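Local coordinates for hypothetical protein (Pseudomonas aeruginosa, PDB 2H9F) that probably isomerises methylaconitate, as expected of a PrpF family protein, at residues Val73-Ser78 against Gly113-His118; Gly360-Gln365 against Thr371-Ile376. One frame throughout, in Å; residues are numbered along the deposited sequence.

Interaction 1 of 2, residues Val73-Ser78 against Gly113-His118; sequences VILSKS and GAFALH
L75 reaches F115 with chi1 at -102°, skewed off the staggered values, which together with chi2 turns CD2 to the helix backbone, while F115 holds CG anti to its amide nitrogen (chi1 -175°) and lays its ring beside strand 73-77. The setting looks like the diaminopimelate epimerase-like fold expected of a PrpF protein, where strands curl round a central helix; helix 106-118 probably plays that part here, and its 113-118 end lies against the strand. L75 CD2 meets F115 CD2 at 3.7 Å, approaching at the edge of the ring and close to its plane, not over a face. Nearer the backbone, L75 CB is 4.0 Å from the same F115 CD2, so both leucine carbons approach that ring atom from one side. All three touching residues are buried and the side chains meet through carbon alone. Neighbouring strands complete the surroundings: F24 brings its ring against F115 with the planes at about 55°, Y87 packs on L75, and V85 and V135 reach A116. The branch that touches the ring also fits against A116, with L75 CD2 3.8 Å from A116 CB and 3.5 Å from A116 N.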
ATOM      1  N   VAL A  73      -8.063  -9.380  11.826  1.00 32.59           N
ATOM      2  CA  VAL A  73      -7.933 -10.097  13.103  1.00 31.78           C
ATOM      3  C   VAL A  73      -9.227  -9.983  13.894  1.00 31.62           C
ATOM      4  O   VAL A  73      -9.818  -8.900  13.955  1.00 29.63           O
ATOM      5  CB  VAL A  73      -6.773  -9.511  13.923  1.00 29.92           C
ATOM      6  CG1 VAL A  73      -6.761 -10.031  15.407  1.00 30.46           C
ATOM      7  CG2 VAL A  73      -5.437  -9.792  13.235  1.00 32.33           C
ATOM      8  N   ILE A  74      -9.687 -11.125  14.422  1.00 30.16           N
ATOM      9  CA  ILE A  74     -10.788 -11.215  15.409  1.00 29.11           C
ATOM     10  C   ILE A  74     -10.209 -11.585  16.797  1.00 30.49           C
ATOM     11  O   ILE A  74      -9.439 -12.540  16.919  1.00 27.78           O
ATOM     12  CB  ILE A  74     -11.848 -12.286  15.032  1.00 30.08           C
ATOM     13  CG1 ILE A  74     -12.414 -12.026  13.620  1.00 28.40           C
ATOM     14  CG2 ILE A  74     -12.996 -12.273  16.093  1.00 25.52           C
ATOM     15  CD1 ILE A  74     -13.267 -13.185  13.067  1.00 29.17           C
ATOM     16  N   LEU A  75     -10.539 -10.785  17.812  1.00 30.40           N
ATOM     17  CA  LEU A  75     -10.289 -11.111  19.230  1.00 31.69           C
ATOM     18  C   LEU A  75     -11.629 -11.280  19.935  1.00 32.08           C
ATOM     19  O   LEU A  75     -12.627 -10.615  19.590  1.00 30.24           O
ATOM     20  CB  LEU A  75      -9.512 -10.009  19.940  1.00 32.23           C
ATOM     21  CG  LEU A  75      -8.024 -10.229  20.162  1.00 37.33           C
ATOM     22  CD1 LEU A  75      -7.321 -10.305  18.880  1.00 39.65           C
ATOM     23  CD2 LEU A  75      -7.467  -9.107  21.008  1.00 34.49           C
ATOM     24  N   SER A  76     -11.654 -12.224  20.869  1.00 32.50           N
ATOM     25  CA  SER A  76     -12.787 -12.474  21.744  1.00 31.55           C
ATOM     26  C   SER A  76     -12.239 -12.928  23.099  1.00 33.76           C
ATOM     27  O   SER A  76     -11.068 -13.358  23.205  1.00 32.30           O
ATOM     28  CB  SER A  76     -13.686 -13.564  21.170  1.00 32.96           C
ATOM     29  OG  SER A  76     -12.988 -14.783  21.035  1.00 32.03           O
ATOM     30  N   LYS A  77     -13.073 -12.807  24.127  1.00 33.15           N
ATOM     31  CA  LYS A  77     -12.780 -13.375  25.421  1.00 35.48           C
ATOM     32  C   LYS A  77     -12.573 -14.866  25.254  1.00 35.48           C
ATOM     33  O   LYS A  77     -13.362 -15.552  24.608  1.00 32.80           O
ATOM     34  CB  LYS A  77     -13.915 -13.085  26.413  1.00 36.35           C
ATOM     35  CG  LYS A  77     -13.971 -11.584  26.826  1.00 39.99           C
ATOM     36  CD  LYS A  77     -14.810 -11.295  28.114  1.00 43.16           C
ATOM     37  CE  LYS A  77     -14.037 -11.671  29.410  1.00 49.72           C
ATOM     38  NZ  LYS A  77     -13.025 -10.653  29.844  1.00 45.65           N
ATOM     39  N   SER A  78     -11.493 -15.372  25.823  1.00 35.42           N
ATOM     40  CA  SER A  78     -11.149 -16.754  25.647  1.00 34.03           C
ATOM     41  C   SER A  78     -12.039 -17.699  26.424  1.00 39.19           C
ATOM     42  O   SER A  78     -12.379 -17.451  27.578  1.00 37.69           O
ATOM     43  CB  SER A  78      -9.740 -16.973  26.117  1.00 37.19           C
ATOM     44  OG  SER A  78      -9.329 -18.261  25.776  1.00 30.68           O
ATOM     45  N   GLY A 113      -2.203  -8.276  21.589  1.00 30.55           N
ATOM     46  CA  GLY A 113      -2.066  -8.002  23.010  1.00 30.49           C
ATOM     47  C   GLY A 113      -2.541  -6.609  23.344  1.00 31.29           C
ATOM     48  O   GLY A 113      -3.252  -6.405  24.303  1.00 33.20           O
ATOM     49  N   ALA A 114      -2.185  -5.650  22.508  1.00 30.30           N
ATOM     50  CA  ALA A 114      -2.608  -4.257  22.711  1.00 32.63           C
ATOM     51  C   ALA A 114      -4.139  -4.108  22.525  1.00 31.82           C
ATOM     52  O   ALA A 114      -4.838  -3.521  23.362  1.00 31.52           O
ATOM     53  CB  ALA A 114      -1.864  -3.364  21.777  1.00 29.87           C
ATOM     54  N   PHE A 115      -4.651  -4.686  21.448  1.00 31.40           N
ATOM     55  CA  PHE A 115      -6.058  -4.581  21.130  1.00 31.86           C
ATOM     56  C   PHE A 115      -6.915  -5.231  22.178  1.00 31.84           C
ATOM     57  O   PHE A 115      -8.014  -4.768  22.428  1.00 33.52           O
ATOM     58  CB  PHE A 115      -6.348  -5.251  19.786  1.00 33.10           C
ATOM     59  CG  PHE A 115      -7.772  -5.090  19.314  1.00 29.76           C
ATOM     60  CD1 PHE A 115      -8.286  -3.827  19.057  1.00 32.85           C
ATOM     61  CD2 PHE A 115      -8.584  -6.188  19.120  1.00 30.71           C
ATOM     62  CE1 PHE A 115      -9.588  -3.684  18.613  1.00 31.59           C
ATOM     63  CE2 PHE A 115      -9.856  -6.033  18.704  1.00 31.27           C
ATOM     64  CZ  PHE A 115     -10.349  -4.772  18.437  1.00 29.85           C
ATOM     65  N   ALA A 116      -6.428  -6.328  22.773  1.00 29.67           N
ATOM     66  CA  ALA A 116      -7.155  -7.003  23.845  1.00 27.54           C
ATOM     67  C   ALA A 116      -7.538  -6.007  24.920  1.00 28.71           C
ATOM     68  O   ALA A 116      -8.621  -6.076  25.474  1.00 31.70           O
ATOM     69  CB  ALA A 116      -6.301  -8.108  24.468  1.00 24.04           C
ATOM     70  N   LEU A 117      -6.620  -5.075  25.211  1.00 31.60           N
ATOM     71  CA  LEU A 117      -6.856  -4.018  26.199  1.00 29.67           C
ATOM     72  C   LEU A 117      -7.705  -2.858  25.663  1.00 31.92           C
ATOM     73  O   LEU A 117      -8.639  -2.421  26.363  1.00 31.47           O
ATOM     74  CB  LEU A 117      -5.533  -3.520  26.760  1.00 31.45           C
ATOM     75  CG  LEU A 117      -4.772  -4.544  27.638  1.00 29.80           C
ATOM     76  CD1 LEU A 117      -3.305  -4.147  27.787  1.00 27.01           C
ATOM     77  CD2 LEU A 117      -5.421  -4.633  28.991  1.00 26.59           C
ATOM     78  N   HIS A 118      -7.437  -2.381  24.442  1.00 29.90           N
ATOM     79  CA  HIS A 118      -8.288  -1.341  23.878  0.50 30.15           C
ATOM     80  C   HIS A 118      -9.725  -1.851  23.766  1.00 30.27           C
ATOM     81  O   HIS A 118     -10.651  -1.104  23.973  1.00 31.03           O
ATOM     82  CB  HIS A 118      -7.779  -0.875  22.516  0.50 30.02           C
ATOM     83  CG  HIS A 118      -6.359  -0.392  22.523  0.50 26.93           C
ATOM     84  ND1 HIS A 118      -5.954   0.754  23.173  0.50 24.89           N
ATOM     85  CD2 HIS A 118      -5.255  -0.906  21.933  0.50 23.76           C
ATOM     86  CE1 HIS A 118      -4.663   0.927  22.966  0.50 25.52           C
ATOM     87  NE2 HIS A 118      -4.221  -0.064  22.209  0.50 11.94           N
TER

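Interaction 2 of 2, residues Gly360-Gln365 against Thr371-Ile376; sequences GAEASQ and TVTKAI
E362 and K374 face each other across an antiparallel pair of strands, and most of the polar bookkeeping runs through the E362 carbonyl. Its oxygen takes two backbone donors from the opposite strand: T373 N at 2.8 Å from E362 O, and K374 N at 3.2 Å from the same atom. Both come from one face of the carbonyl plane, each tilted by about 30° or a little more. The hydroxyl OG1 of T373 adds a weak third bond to E362 O, made possible by chi1 of 56°, which tucks OG1 between the backbone N and carbonyl carbon. E362 N in turn gives its hydrogen to K374 O.

At either end of the bulge the pairing is regular. G360 N bonds to I376 O and I376 N returns to G360 O, the latter donor standing well above the carbonyl plane. S364 and T371 exchange two 2.8 Å bonds, S364 N to T371 O and T371 N to S364 O, and the first lies in the carbonyl plane. Weaker CA-H...O contacts fill in between, such as A363 CA to T371 O at 3.1 Å.

The side chains of E362 and K374 run side by side, both extended beyond CG, and finish in a weak salt bridge, OE2 of E362 to NZ of K374 at 3.4 Å; E178 offers that amine a second, long and weak ion pair. The other edge of 371-376 is also engaged, T373 bonding through its backbone to D181 and A375 to F179. A361 and V372, on the reverse face from E362 and K374, pack on helix 319-330. With T373 and K374 both opposite E362, and T373 psi at -22°, this is a classic beta bulge in a beta hairpin.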
ATOM      1  N   GLY A 360      15.449 -14.103  23.463  1.00 35.29           N
ATOM      2  CA  GLY A 360      15.529 -14.984  24.585  1.00 35.03           C
ATOM      3  C   GLY A 360      14.881 -16.305  24.322  1.00 33.86           C
ATOM      4  O   GLY A 360      14.104 -16.463  23.375  1.00 34.16           O
ATOM      5  N   ALA A 361      15.212 -17.263  25.178  1.00 33.04           N
ATOM      6  CA  ALA A 361      14.638 -18.589  25.095  1.00 33.05           C
ATOM      7  C   ALA A 361      14.766 -19.310  26.415  1.00 35.05           C
ATOM      8  O   ALA A 361      15.604 -18.972  27.254  1.00 34.66           O
ATOM      9  CB  ALA A 361      15.314 -19.376  24.039  1.00 32.19           C
ATOM     10  N   GLU A 362      13.909 -20.298  26.590  1.00 35.24           N
ATOM     11  CA  GLU A 362      14.056 -21.294  27.639  1.00 38.03           C
ATOM     12  C   GLU A 362      13.915 -22.656  27.019  1.00 34.47           C
ATOM     13  O   GLU A 362      13.138 -22.839  26.087  1.00 34.10           O
ATOM     14  CB  GLU A 362      13.000 -21.136  28.713  1.00 37.22           C
ATOM     15  CG  GLU A 362      13.279 -19.970  29.630  1.00 44.60           C
ATOM     16  CD  GLU A 362      12.291 -19.915  30.804  1.00 48.98           C
ATOM     17  OE1 GLU A 362      11.641 -20.969  31.110  1.00 56.98           O
ATOM     18  OE2 GLU A 362      12.154 -18.806  31.391  1.00 57.20           O
ATOM     19  N   ALA A 363      14.679 -23.595  27.543  1.00 32.90           N
ATOM     20  CA  ALA A 363      14.774 -24.939  27.003  1.00 34.29           C
ATOM     21  C   ALA A 363      15.056 -25.915  28.144  1.00 35.93           C
ATOM     22  O   ALA A 363      15.608 -25.528  29.185  1.00 36.63           O
ATOM     23  CB  ALA A 363      15.894 -24.987  25.955  1.00 33.27           C
ATOM     24  N   SER A 364      14.628 -27.157  28.006  1.00 38.09           N
ATOM     25  CA  SER A 364      14.932 -28.131  29.024  1.00 40.22           C
ATOM     26  C   SER A 364      15.373 -29.449  28.407  1.00 40.60           C
ATOM     27  O   SER A 364      15.102 -29.727  27.243  1.00 39.27           O
ATOM     28  CB  SER A 364      13.759 -28.313  29.976  1.00 40.84           C
ATOM     29  OG  SER A 364      12.798 -29.131  29.384  1.00 48.76           O
ATOM     30  N   GLN A 365      16.059 -30.238  29.228  1.00 42.25           N
ATOM     31  CA  GLN A 365      16.775 -31.423  28.812  1.00 43.83           C
ATOM     32  C   GLN A 365      16.265 -32.641  29.561  1.00 45.79           C
ATOM     33  O   GLN A 365      15.919 -32.574  30.714  1.00 47.55           O
ATOM     34  CB  GLN A 365      18.245 -31.241  29.096  1.00 43.37           C
ATOM     35  CG  GLN A 365      19.117 -32.120  28.287  1.00 45.49           C
ATOM     36  CD  GLN A 365      20.556 -31.933  28.637  1.00 43.98           C
ATOM     37  OE1 GLN A 365      20.878 -31.379  29.691  1.00 48.76           O
ATOM     38  NE2 GLN A 365      21.440 -32.363  27.750  1.00 44.87           N
ATOM     39  N   THR A 371      14.103 -29.728  24.651  1.00 37.94           N
ATOM     40  CA  THR A 371      12.807 -29.168  24.270  1.00 37.99           C
ATOM     41  C   THR A 371      12.807 -27.668  24.523  1.00 37.39           C
ATOM     42  O   THR A 371      13.185 -27.236  25.610  1.00 37.88           O
ATOM     43  CB  THR A 371      11.734 -29.768  25.149  1.00 38.97           C
ATOM     44  OG1 THR A 371      11.740 -31.176  24.949  1.00 39.89           O
ATOM     45  CG2 THR A 371      10.365 -29.255  24.791  1.00 44.66           C
ATOM     46  N   VAL A 372      12.367 -26.882  23.545  1.00 37.05           N
ATOM     47  CA  VAL A 372      12.285 -25.425  23.713  1.00 36.30           C
ATOM     48  C   VAL A 372      10.941 -25.123  24.344  1.00 35.57           C
ATOM     49  O   VAL A 372       9.912 -25.537  23.843  1.00 35.21           O
ATOM     50  CB  VAL A 372      12.408 -24.648  22.400  1.00 37.21           C
ATOM     51  CG1 VAL A 372      12.336 -23.106  22.654  1.00 37.46           C
ATOM     52  CG2 VAL A 372      13.695 -25.022  21.674  1.00 40.84           C
ATOM     53  N   THR A 373      10.945 -24.425  25.468  1.00 30.86           N
ATOM     54  CA  THR A 373       9.711 -24.142  26.158  1.00 30.41           C
ATOM     55  C   THR A 373       9.226 -22.715  25.929  1.00 29.66           C
ATOM     56  O   THR A 373       8.026 -22.437  26.102  1.00 28.31           O
ATOM     57  CB  THR A 373       9.864 -24.397  27.668  1.00 30.62           C
ATOM     58  OG1 THR A 373      10.941 -23.617  28.169  1.00 29.85           O
ATOM     59  CG2 THR A 373      10.091 -25.882  27.948  1.00 28.98           C
ATOM     60  N   LYS A 374      10.141 -21.816  25.563  1.00 31.83           N
ATOM     61  CA  LYS A 374       9.791 -20.431  25.226  1.00 31.80           C
ATOM     62  C   LYS A 374      10.674 -19.844  24.149  1.00 31.47           C
ATOM     63  O   LYS A 374      11.870 -20.079  24.140  1.00 31.93           O
ATOM     64  CB  LYS A 374       9.965 -19.494  26.415  1.00 33.56           C
ATOM     65  CG  LYS A 374       9.116 -19.773  27.646  1.00 39.27           C
ATOM     66  CD  LYS A 374       9.465 -18.739  28.708  1.00 36.27           C
ATOM     67  CE  LYS A 374       8.584 -18.810  29.932  1.00 42.97           C
ATOM     68  NZ  LYS A 374       8.923 -17.721  30.884  1.00 41.53           N
ATOM     69  N   ALA A 375      10.063 -19.032  23.287  1.00 30.29           N
ATOM     70  CA  ALA A 375      10.763 -18.053  22.445  1.00 30.07           C
ATOM     71  C   ALA A 375      10.341 -16.661  22.892  1.00 28.47           C
ATOM     72  O   ALA A 375       9.163 -16.373  23.002  1.00 30.00           O
ATOM     73  CB  ALA A 375      10.416 -18.243  20.993  1.00 27.07           C
ATOM     74  N   ILE A 376      11.302 -15.790  23.107  1.00 28.72           N
ATOM     75  CA  ILE A 376      11.056 -14.460  23.639  1.00 27.01           C
ATOM     76  C   ILE A 376      11.645 -13.419  22.700  1.00 26.37           C
ATOM     77  O   ILE A 376      12.794 -13.523  22.264  1.00 26.97           O
ATOM     78  CB  ILE A 376      11.688 -14.310  25.060  1.00 27.53           C
ATOM     79  CG1 ILE A 376      11.184 -15.427  25.994  1.00 26.80           C
ATOM     80  CG2 ILE A 376      11.349 -12.931  25.669  1.00 23.01           C
ATOM     81  CD1 ILE A 376      11.936 -15.569  27.278  1.00 28.99           C
TER

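Overall arrangement
Interaction 1 comes first along the chain and closes before interaction 2 opens; their centres lie 26 Å apart and their nearest atoms about 14 Å, without touching. Each joins a different part of the molecule. Interaction 1 sets strand 71-77 against helix 106-118, while interaction 2 pairs strands 355-366 and 369-386 beside helix 319-330. Strand 369-386 connects the two regions: besides 355-366 it pairs with 7-17 and 175-180, and 7-17 continues through 20-26 to 71-77. This agrees with the two-lobed plan of diaminopimelate epimerase-like proteins, in which each lobe wraps strands round a helix; here the long strand 369-386 runs between the two regions.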